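PUA domain-containing protein (Archaeoglobus fulgidus DSM 4304, PDB 2Q07) is of unknown function but probably binds RNA and takes part in archaeosine-tRNA biosynthesis. Local coordinates at residues K41-R53 with I64-L77. Sequence-based numbering, arbitrary orientation.
Sequences KPYLTSRTHRALR and IISSPLVVPREFEL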
ATOM      1  N   LYS A  41      -3.709  -0.974  14.419  1.00 20.88           N
ATOM      2  CA  LYS A  41      -3.237  -0.996  13.039  1.00 22.71           C
ATOM      3  C   LYS A  41      -1.809  -1.556  13.031  1.00 21.17           C
ATOM      4  O   LYS A  41      -1.139  -1.557  14.063  1.00 21.07           O
ATOM      5  CB  LYS A  41      -3.233   0.419  12.452  1.00 24.18           C
ATOM      6  CG  LYS A  41      -4.585   1.126  12.465  1.00 25.53           C
ATOM      7  CD  LYS A  41      -4.455   2.511  11.864  1.00 28.88           C
ATOM      8  CE  LYS A  41      -5.709   3.341  12.079  1.00 32.50           C
ATOM      9  NZ  LYS A  41      -5.509   4.752  11.623  1.00 35.12           N
ATOM     10  N   PRO A  42      -1.347  -2.087  11.880  1.00 20.38           N
ATOM     11  CA  PRO A  42      -2.105  -2.182  10.626  1.00 18.15           C
ATOM     12  C   PRO A  42      -3.287  -3.124  10.841  1.00 18.09           C
ATOM     13  O   PRO A  42      -3.166  -4.109  11.561  1.00 18.47           O
ATOM     14  CB  PRO A  42      -1.073  -2.723   9.640  1.00 18.89           C
ATOM     15  CG  PRO A  42      -0.193  -3.569  10.503  1.00 21.70           C
ATOM     16  CD  PRO A  42      -0.015  -2.699  11.735  1.00 20.29           C
ATOM     17  N   TYR A  43      -4.419  -2.815  10.217  1.00 18.89           N
ATOM     18  CA  TYR A  43      -5.650  -3.589  10.383  1.00 17.94           C
ATOM     19  C   TYR A  43      -5.573  -5.115  10.432  1.00 17.73           C
ATOM     20  O   TYR A  43      -6.312  -5.748  11.191  1.00 17.61           O
ATOM     21  CB  TYR A  43      -6.652  -3.193   9.305  1.00 17.34           C
ATOM     22  CG  TYR A  43      -6.861  -1.702   9.190  1.00 21.41           C
ATOM     23  CD1 TYR A  43      -6.716  -1.058   7.962  1.00 21.17           C
ATOM     24  CD2 TYR A  43      -7.233  -0.935  10.299  1.00 20.50           C
ATOM     25  CE1 TYR A  43      -6.939   0.314   7.833  1.00 24.00           C
ATOM     26  CE2 TYR A  43      -7.463   0.452  10.179  1.00 21.02           C
ATOM     27  CZ  TYR A  43      -7.311   1.061   8.940  1.00 24.38           C
ATOM     28  OH  TYR A  43      -7.525   2.411   8.789  1.00 25.78           O
ATOM     29  N   LEU A  44      -4.695  -5.711   9.638  1.00 16.45           N
ATOM     30  CA  LEU A  44      -4.598  -7.170   9.611  1.00 18.04           C
ATOM     31  C   LEU A  44      -4.179  -7.809  10.942  1.00 18.98           C
ATOM     32  O   LEU A  44      -4.443  -8.991  11.178  1.00 20.12           O
ATOM     33  CB  LEU A  44      -3.638  -7.611   8.505  1.00 18.53           C
ATOM     34  CG  LEU A  44      -3.640  -9.086   8.130  1.00 18.49           C
ATOM     35  CD1 LEU A  44      -5.041  -9.517   7.691  1.00 16.12           C
ATOM     36  CD2 LEU A  44      -2.624  -9.314   7.003  1.00 22.03           C
ATOM     37  N   THR A  45      -3.528  -7.038  11.805  1.00 17.99           N
ATOM     38  CA  THR A  45      -3.092  -7.558  13.098  1.00 18.15           C
ATOM     39  C   THR A  45      -4.124  -7.313  14.204  1.00 20.61           C
ATOM     40  O   THR A  45      -3.900  -7.693  15.352  1.00 22.16           O
ATOM     41  CB  THR A  45      -1.776  -6.903  13.563  1.00 19.95           C
ATOM     42  OG1 THR A  45      -2.041  -5.556  13.969  1.00 14.29           O
ATOM     43  CG2 THR A  45      -0.742  -6.896  12.436  1.00 18.92           C
ATOM     44  N   SER A  46      -5.241  -6.668  13.875  1.00 18.98           N
ATOM     45  CA  SER A  46      -6.269  -6.394  14.881  1.00 18.58           C
ATOM     46  C   SER A  46      -6.999  -7.669  15.314  1.00 20.25           C
ATOM     47  O   SER A  46      -7.104  -8.628  14.557  1.00 17.16           O
ATOM     48  CB  SER A  46      -7.302  -5.403  14.338  1.00 21.57           C
ATOM     49  OG  SER A  46      -8.159  -6.037  13.399  1.00 20.96           O
ATOM     50  N   ARG A  47      -7.518  -7.675  16.535  1.00 20.84           N
ATOM     51  CA  ARG A  47      -8.238  -8.846  17.012  1.00 22.46           C
ATOM     52  C   ARG A  47      -9.455  -9.161  16.146  1.00 20.80           C
ATOM     53  O   ARG A  47      -9.715 -10.318  15.841  1.00 23.17           O
ATOM     54  CB  ARG A  47      -8.668  -8.655  18.465  1.00 22.88           C
ATOM     55  CG  ARG A  47      -7.796  -9.400  19.451  1.00 24.04           C
ATOM     56  CD  ARG A  47      -8.379  -9.288  20.836  1.00 24.30           C
ATOM     57  NE  ARG A  47      -7.798  -8.198  21.602  1.00 24.49           N
ATOM     58  CZ  ARG A  47      -8.366  -7.662  22.677  1.00 24.22           C
ATOM     59  NH1 ARG A  47      -9.541  -8.110  23.098  1.00 24.01           N
ATOM     60  NH2 ARG A  47      -7.742  -6.708  23.350  1.00 21.59           N
ATOM     61  N   THR A  48     -10.201  -8.138  15.745  1.00 21.12           N
ATOM     62  CA  THR A  48     -11.379  -8.366  14.911  1.00 22.76           C
ATOM     63  C   THR A  48     -11.021  -9.017  13.571  1.00 21.19           C
ATOM     64  O   THR A  48     -11.571 -10.061  13.222  1.00 21.64           O
ATOM     65  CB  THR A  48     -12.149  -7.054  14.646  1.00 22.63           C
ATOM     66  OG1 THR A  48     -12.654  -6.543  15.884  1.00 26.15           O
ATOM     67  CG2 THR A  48     -13.317  -7.298  13.707  1.00 24.74           C
ATOM     68  N   HIS A  49     -10.101  -8.419  12.821  1.00 19.45           N
ATOM     69  CA  HIS A  49      -9.729  -9.005  11.539  1.00 18.13           C
ATOM     70  C   HIS A  49      -9.147 -10.406  11.713  1.00 19.01           C
ATOM     71  O   HIS A  49      -9.472 -11.311  10.950  1.00 20.57           O
ATOM     72  CB  HIS A  49      -8.756  -8.089  10.779  1.00 15.52           C
ATOM     73  CG  HIS A  49      -9.416  -6.873  10.209  1.00 18.19           C
ATOM     74  ND1 HIS A  49      -9.053  -6.322   8.999  1.00 18.95           N
ATOM     75  CD2 HIS A  49     -10.448  -6.126  10.669  1.00 18.61           C
ATOM     76  CE1 HIS A  49      -9.839  -5.292   8.736  1.00 19.80           C
ATOM     77  NE2 HIS A  49     -10.693  -5.152   9.734  1.00 17.56           N
ATOM     78  N   ARG A  50      -8.310 -10.603  12.726  1.00 20.18           N
ATOM     79  CA  ARG A  50      -7.748 -11.930  12.952  1.00 19.17           C
ATOM     80  C   ARG A  50      -8.833 -12.963  13.297  1.00 19.09           C
ATOM     81  O   ARG A  50      -8.824 -14.076  12.771  1.00 16.26           O
ATOM     82  CB  ARG A  50      -6.683 -11.876  14.049  1.00 22.55           C
ATOM     83  CG  ARG A  50      -5.335 -11.400  13.548  1.00 22.25           C
ATOM     84  CD  ARG A  50      -4.262 -11.444  14.624  1.00 28.77           C
ATOM     85  NE  ARG A  50      -4.456 -10.435  15.660  1.00 32.54           N
ATOM     86  CZ  ARG A  50      -4.839 -10.697  16.907  1.00 35.76           C
ATOM     87  NH1 ARG A  50      -5.075 -11.947  17.286  1.00 34.29           N
ATOM     88  NH2 ARG A  50      -4.974  -9.704  17.782  1.00 35.80           N
ATOM     89  N   ALA A  51      -9.773 -12.590  14.164  1.00 19.51           N
ATOM     90  CA  ALA A  51     -10.859 -13.496  14.542  1.00 20.87           C
ATOM     91  C   ALA A  51     -11.665 -13.876  13.304  1.00 23.10           C
ATOM     92  O   ALA A  51     -11.990 -15.046  13.093  1.00 24.89           O
ATOM     93  CB  ALA A  51     -11.765 -12.834  15.576  1.00 21.54           C
ATOM     94  N   LEU A  52     -11.991 -12.879  12.489  1.00 23.03           N
ATOM     95  CA  LEU A  52     -12.748 -13.106  11.264  1.00 24.56           C
ATOM     96  C   LEU A  52     -12.036 -14.073  10.321  1.00 24.41           C
ATOM     97  O   LEU A  52     -12.603 -15.077   9.901  1.00 24.44           O
ATOM     98  CB  LEU A  52     -12.972 -11.780  10.540  1.00 26.41           C
ATOM     99  CG  LEU A  52     -14.374 -11.194  10.635  1.00 30.67           C
ATOM    100  CD1 LEU A  52     -14.410  -9.821   9.966  1.00 32.43           C
ATOM    101  CD2 LEU A  52     -15.355 -12.155   9.974  1.00 29.58           C
ATOM    102  N   ARG A  53     -10.789 -13.759   9.991  1.00 25.92           N
ATOM    103  CA  ARG A  53     -10.012 -14.602   9.091  1.00 26.68           C
ATOM    104  C   ARG A  53      -9.724 -15.963   9.699  1.00 25.34           C
ATOM    105  O   ARG A  53      -9.271 -16.886   9.016  1.00 26.80           O
ATOM    106  CB  ARG A  53      -8.714 -13.892   8.713  1.00 25.29           C
ATOM    107  CG  ARG A  53      -8.970 -12.709   7.801  1.00 27.36           C
ATOM    108  CD  ARG A  53      -7.727 -11.896   7.525  1.00 26.43           C
ATOM    109  NE  ARG A  53      -7.717 -11.456   6.134  1.00 30.12           N
ATOM    110  CZ  ARG A  53      -7.194 -12.164   5.138  1.00 29.70           C
ATOM    111  NH1 ARG A  53      -6.631 -13.334   5.386  1.00 31.22           N
ATOM    112  NH2 ARG A  53      -7.252 -11.715   3.894  1.00 31.04           N
ATOM    113  N   ILE A  64     -10.782  -1.941   3.670  1.00 18.04           N
ATOM    114  CA  ILE A  64     -11.158  -1.535   5.015  1.00 18.71           C
ATOM    115  C   ILE A  64     -11.754  -0.129   4.964  1.00 18.73           C
ATOM    116  O   ILE A  64     -11.102   0.808   4.498  1.00 18.11           O
ATOM    117  CB  ILE A  64      -9.926  -1.526   5.967  1.00 18.86           C
ATOM    118  CG1 ILE A  64      -9.410  -2.955   6.165  1.00 18.52           C
ATOM    119  CG2 ILE A  64     -10.296  -0.879   7.307  1.00 15.95           C
ATOM    120  CD1 ILE A  64      -8.515  -3.453   5.046  1.00 19.00           C
ATOM    121  N   ILE A  65     -12.990   0.022   5.429  1.00 19.83           N
ATOM    122  CA  ILE A  65     -13.627   1.339   5.428  1.00 21.20           C
ATOM    123  C   ILE A  65     -13.256   2.083   6.711  1.00 23.62           C
ATOM    124  O   ILE A  65     -13.405   1.557   7.817  1.00 20.58           O
ATOM    125  CB  ILE A  65     -15.170   1.236   5.357  1.00 20.22           C
ATOM    126  CG1 ILE A  65     -15.600   0.550   4.057  1.00 18.77           C
ATOM    127  CG2 ILE A  65     -15.789   2.628   5.448  1.00 22.14           C
ATOM    128  CD1 ILE A  65     -17.080   0.250   3.984  1.00 19.33           C
ATOM    129  N   SER A  66     -12.766   3.306   6.546  1.00 25.14           N
ATOM    130  CA  SER A  66     -12.385   4.146   7.669  1.00 28.12           C
ATOM    131  C   SER A  66     -12.744   5.594   7.338  1.00 28.02           C
ATOM    132  O   SER A  66     -13.510   5.856   6.408  1.00 28.28           O
ATOM    133  CB  SER A  66     -10.880   4.023   7.928  1.00 29.49           C
ATOM    134  OG  SER A  66     -10.524   4.654   9.143  1.00 29.57           O
ATOM    135  N   SER A  67     -12.196   6.534   8.099  1.00 28.96           N
ATOM    136  CA  SER A  67     -12.453   7.950   7.860  1.00 29.59           C
ATOM    137  C   SER A  67     -11.236   8.783   8.253  1.00 30.04           C
ATOM    138  O   SER A  67     -10.755   8.701   9.383  1.00 29.33           O
ATOM    139  CB  SER A  67     -13.673   8.420   8.653  1.00 32.25           C
ATOM    140  OG  SER A  67     -13.937   9.791   8.391  1.00 32.13           O
ATOM    141  N   PRO A  68     -10.734   9.612   7.325  1.00 29.43           N
ATOM    142  CA  PRO A  68     -11.245   9.808   5.965  1.00 29.73           C
ATOM    143  C   PRO A  68     -10.760   8.757   4.971  1.00 29.63           C
ATOM    144  O   PRO A  68     -11.192   8.741   3.819  1.00 29.34           O
ATOM    145  CB  PRO A  68     -10.709  11.190   5.578  1.00 31.10           C
ATOM    146  CG  PRO A  68      -9.949  11.694   6.812  1.00 32.35           C
ATOM    147  CD  PRO A  68      -9.564  10.466   7.558  1.00 29.85           C
ATOM    148  N   LEU A  69      -9.878   7.874   5.420  1.00 27.77           N
ATOM    149  CA  LEU A  69      -9.306   6.880   4.530  1.00 27.77           C
ATOM    150  C   LEU A  69     -10.066   5.594   4.234  1.00 27.04           C
ATOM    151  O   LEU A  69     -10.623   4.945   5.117  1.00 29.57           O
ATOM    152  CB  LEU A  69      -7.895   6.508   5.003  1.00 28.44           C
ATOM    153  CG  LEU A  69      -6.808   7.580   4.880  1.00 28.16           C
ATOM    154  CD1 LEU A  69      -5.506   7.033   5.434  1.00 32.11           C
ATOM    155  CD2 LEU A  69      -6.630   7.990   3.416  1.00 29.73           C
ATOM    156  N   VAL A  70     -10.071   5.261   2.953  1.00 24.78           N
ATOM    157  CA  VAL A  70     -10.648   4.040   2.430  1.00 21.42           C
ATOM    158  C   VAL A  70      -9.356   3.315   2.070  1.00 20.01           C
ATOM    159  O   VAL A  70      -8.542   3.856   1.321  1.00 21.50           O
ATOM    160  CB  VAL A  70     -11.443   4.298   1.153  1.00 24.18           C
ATOM    161  CG1 VAL A  70     -11.851   2.970   0.540  1.00 22.84           C
ATOM    162  CG2 VAL A  70     -12.664   5.170   1.463  1.00 23.53           C
ATOM    163  N   VAL A  71      -9.169   2.101   2.576  1.00 16.54           N
ATOM    164  CA  VAL A  71      -7.915   1.392   2.347  1.00 18.07           C
ATOM    165  C   VAL A  71      -7.928  -0.043   1.829  1.00 16.50           C
ATOM    166  O   VAL A  71      -8.351  -0.953   2.528  1.00 16.03           O
ATOM    167  CB  VAL A  71      -7.078   1.364   3.653  1.00 19.28           C
ATOM    168  CG1 VAL A  71      -5.712   0.743   3.392  1.00 22.40           C
ATOM    169  CG2 VAL A  71      -6.936   2.774   4.209  1.00 21.71           C
ATOM    170  N   PRO A  72      -7.473  -0.256   0.586  1.00 16.14           N
ATOM    171  CA  PRO A  72      -7.450  -1.625   0.087  1.00 15.76           C
ATOM    172  C   PRO A  72      -6.425  -2.329   0.983  1.00 16.63           C
ATOM    173  O   PRO A  72      -5.398  -1.743   1.343  1.00 16.73           O
ATOM    174  CB  PRO A  72      -6.944  -1.461  -1.348  1.00 13.98           C
ATOM    175  CG  PRO A  72      -7.537  -0.129  -1.745  1.00 16.01           C
ATOM    176  CD  PRO A  72      -7.284   0.712  -0.514  1.00 14.20           C
ATOM    177  N   ARG A  73      -6.704  -3.565   1.352  1.00 13.61           N
ATOM    178  CA  ARG A  73      -5.800  -4.310   2.216  1.00 17.10           C
ATOM    179  C   ARG A  73      -4.333  -4.261   1.763  1.00 17.31           C
ATOM    180  O   ARG A  73      -3.420  -4.284   2.589  1.00 15.13           O
ATOM    181  CB  ARG A  73      -6.262  -5.761   2.308  1.00 17.66           C
ATOM    182  CG  ARG A  73      -5.285  -6.687   3.027  1.00 19.57           C
ATOM    183  CD  ARG A  73      -5.968  -7.402   4.171  1.00 21.86           C
ATOM    184  NE  ARG A  73      -6.085  -6.544   5.340  1.00 25.64           N
ATOM    185  CZ  ARG A  73      -7.030  -6.652   6.268  1.00 21.64           C
ATOM    186  NH1 ARG A  73      -7.971  -7.585   6.180  1.00 23.13           N
ATOM    187  NH2 ARG A  73      -7.015  -5.825   7.300  1.00 24.13           N
ATOM    188  N   GLU A  74      -4.118  -4.168   0.453  1.00 16.09           N
ATOM    189  CA  GLU A  74      -2.765  -4.140  -0.114  1.00 14.79           C
ATOM    190  C   GLU A  74      -1.936  -2.912   0.239  1.00 15.92           C
ATOM    191  O   GLU A  74      -0.715  -2.927   0.098  1.00 15.26           O
ATOM    192  CB  GLU A  74      -2.830  -4.264  -1.637  1.00 14.85           C
ATOM    193  CG  GLU A  74      -3.361  -5.604  -2.148  1.00 18.38           C
ATOM    194  CD  GLU A  74      -4.873  -5.747  -2.044  1.00 19.14           C
ATOM    195  OE1 GLU A  74      -5.562  -4.798  -1.615  1.00 20.12           O
ATOM    196  OE2 GLU A  74      -5.374  -6.822  -2.407  1.00 17.74           O
ATOM    197  N   PHE A  75      -2.590  -1.848   0.689  1.00 14.59           N
ATOM    198  CA  PHE A  75      -1.879  -0.630   1.041  1.00 16.16           C
ATOM    199  C   PHE A  75      -1.912  -0.365   2.543  1.00 13.65           C
ATOM    200  O   PHE A  75      -1.483   0.693   2.990  1.00 16.09           O
ATOM    201  CB  PHE A  75      -2.494   0.574   0.311  1.00 15.04           C
ATOM    202  CG  PHE A  75      -2.558   0.426  -1.192  1.00 18.80           C
ATOM    203  CD1 PHE A  75      -3.781   0.246  -1.835  1.00 13.87           C
ATOM    204  CD2 PHE A  75      -1.396   0.486  -1.965  1.00 20.15           C
ATOM    205  CE1 PHE A  75      -3.851   0.129  -3.223  1.00 21.96           C
ATOM    206  CE2 PHE A  75      -1.452   0.371  -3.358  1.00 22.27           C
ATOM    207  CZ  PHE A  75      -2.686   0.193  -3.990  1.00 21.26           C
ATOM    208  N   GLU A  76      -2.398  -1.320   3.328  1.00 15.89           N
ATOM    209  CA  GLU A  76      -2.521  -1.090   4.765  1.00 15.64           C
ATOM    210  C   GLU A  76      -1.210  -0.934   5.547  1.00 15.36           C
ATOM    211  O   GLU A  76      -1.236  -0.684   6.743  1.00 17.10           O
ATOM    212  CB  GLU A  76      -3.402  -2.174   5.405  1.00 13.93           C
ATOM    213  CG  GLU A  76      -2.673  -3.367   5.963  1.00 18.51           C
ATOM    214  CD  GLU A  76      -3.571  -4.225   6.852  1.00 19.41           C
ATOM    215  OE1 GLU A  76      -3.023  -4.989   7.670  1.00 18.16           O
ATOM    216  OE2 GLU A  76      -4.819  -4.144   6.732  1.00 19.74           O
ATOM    217  N   LEU A  77      -0.072  -1.053   4.870  1.00 14.50           N
ATOM    218  CA  LEU A  77       1.227  -0.911   5.532  1.00 15.08           C
ATOM    219  C   LEU A  77       1.918   0.411   5.191  1.00 14.18           C
ATOM    220  O   LEU A  77       2.937   0.762   5.782  1.00 15.24           O
ATOM    221  CB  LEU A  77       2.135  -2.092   5.167  1.00 16.64           C
ATOM    222  CG  LEU A  77       2.278  -3.196   6.230  1.00 20.07           C
ATOM    223  CD1 LEU A  77       0.984  -3.380   7.007  1.00 18.71           C
ATOM    224  CD2 LEU A  77       2.702  -4.494   5.557  1.00 13.67           C
TER
HETATM  225  O   HOH W   1      -3.383  -0.252   8.553  1.00 22.83           O
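Pro-42 and Glu-76 have the nearest CA atoms of the two segments, 6.0 Å apart, and a water bridges the two segments there, accepting from Tyr-43 N and donating to Glu-76 O. Residues 41-53 run through a cis peptide before Pro-42 and a 3-10 turn (43-45) into a helix N-capped by Ser-46; residues 64-77 form a hairpin, Ile-64 and Val-71 exchanging both backbone bonds, then a second 3-10 turn (73-75). The guanidinium of Arg-73 joins the two. Bends at chi2 (125°) and chi3 swing its end toward the helix, where NH2 donates to His-49 ND1 over 2.7 Å in a nearly straight bond (167°) lying in the guanidinium plane. Since arginine must donate, ND1 accepts, which is consistent with a proton on NE2; NE2 bonds to Pro-36 O. NE and NH2 also grip Glu-76 OE2 side-on, NH2 at 2.8 Å on the syn side, and NH1 pairs with Glu-62, so the group is fixed within its plane. Its faces are covered by Leu-44 CD1, over the centre, and Ile-64 CD1, nearer the rim. Helix 47-55 is the crossover of the beta-alpha-beta unit strand 31-36, helix 47-55, strand 61-65, in the DUF5591 region of the UDG-like clan; strand 70-72 pairs antiparallel with the last of these, and the arginine thus ties the crossover helix to the turn following this edge strand. Ile-64 CG2 lies over one face of Tyr-43, 3.7 Å from the ring centroid and 17° off its normal, a CH-pi contact, while Val-71 CB comes at the ring edge. Leu-44 N donates to Glu-76 OE1, which Tyr-193 also bonds, although the modelled position of OE1 is uncertain. Beside it, Pro-42 CB meets Leu-77 CD1 tightly, at 3.4 Å.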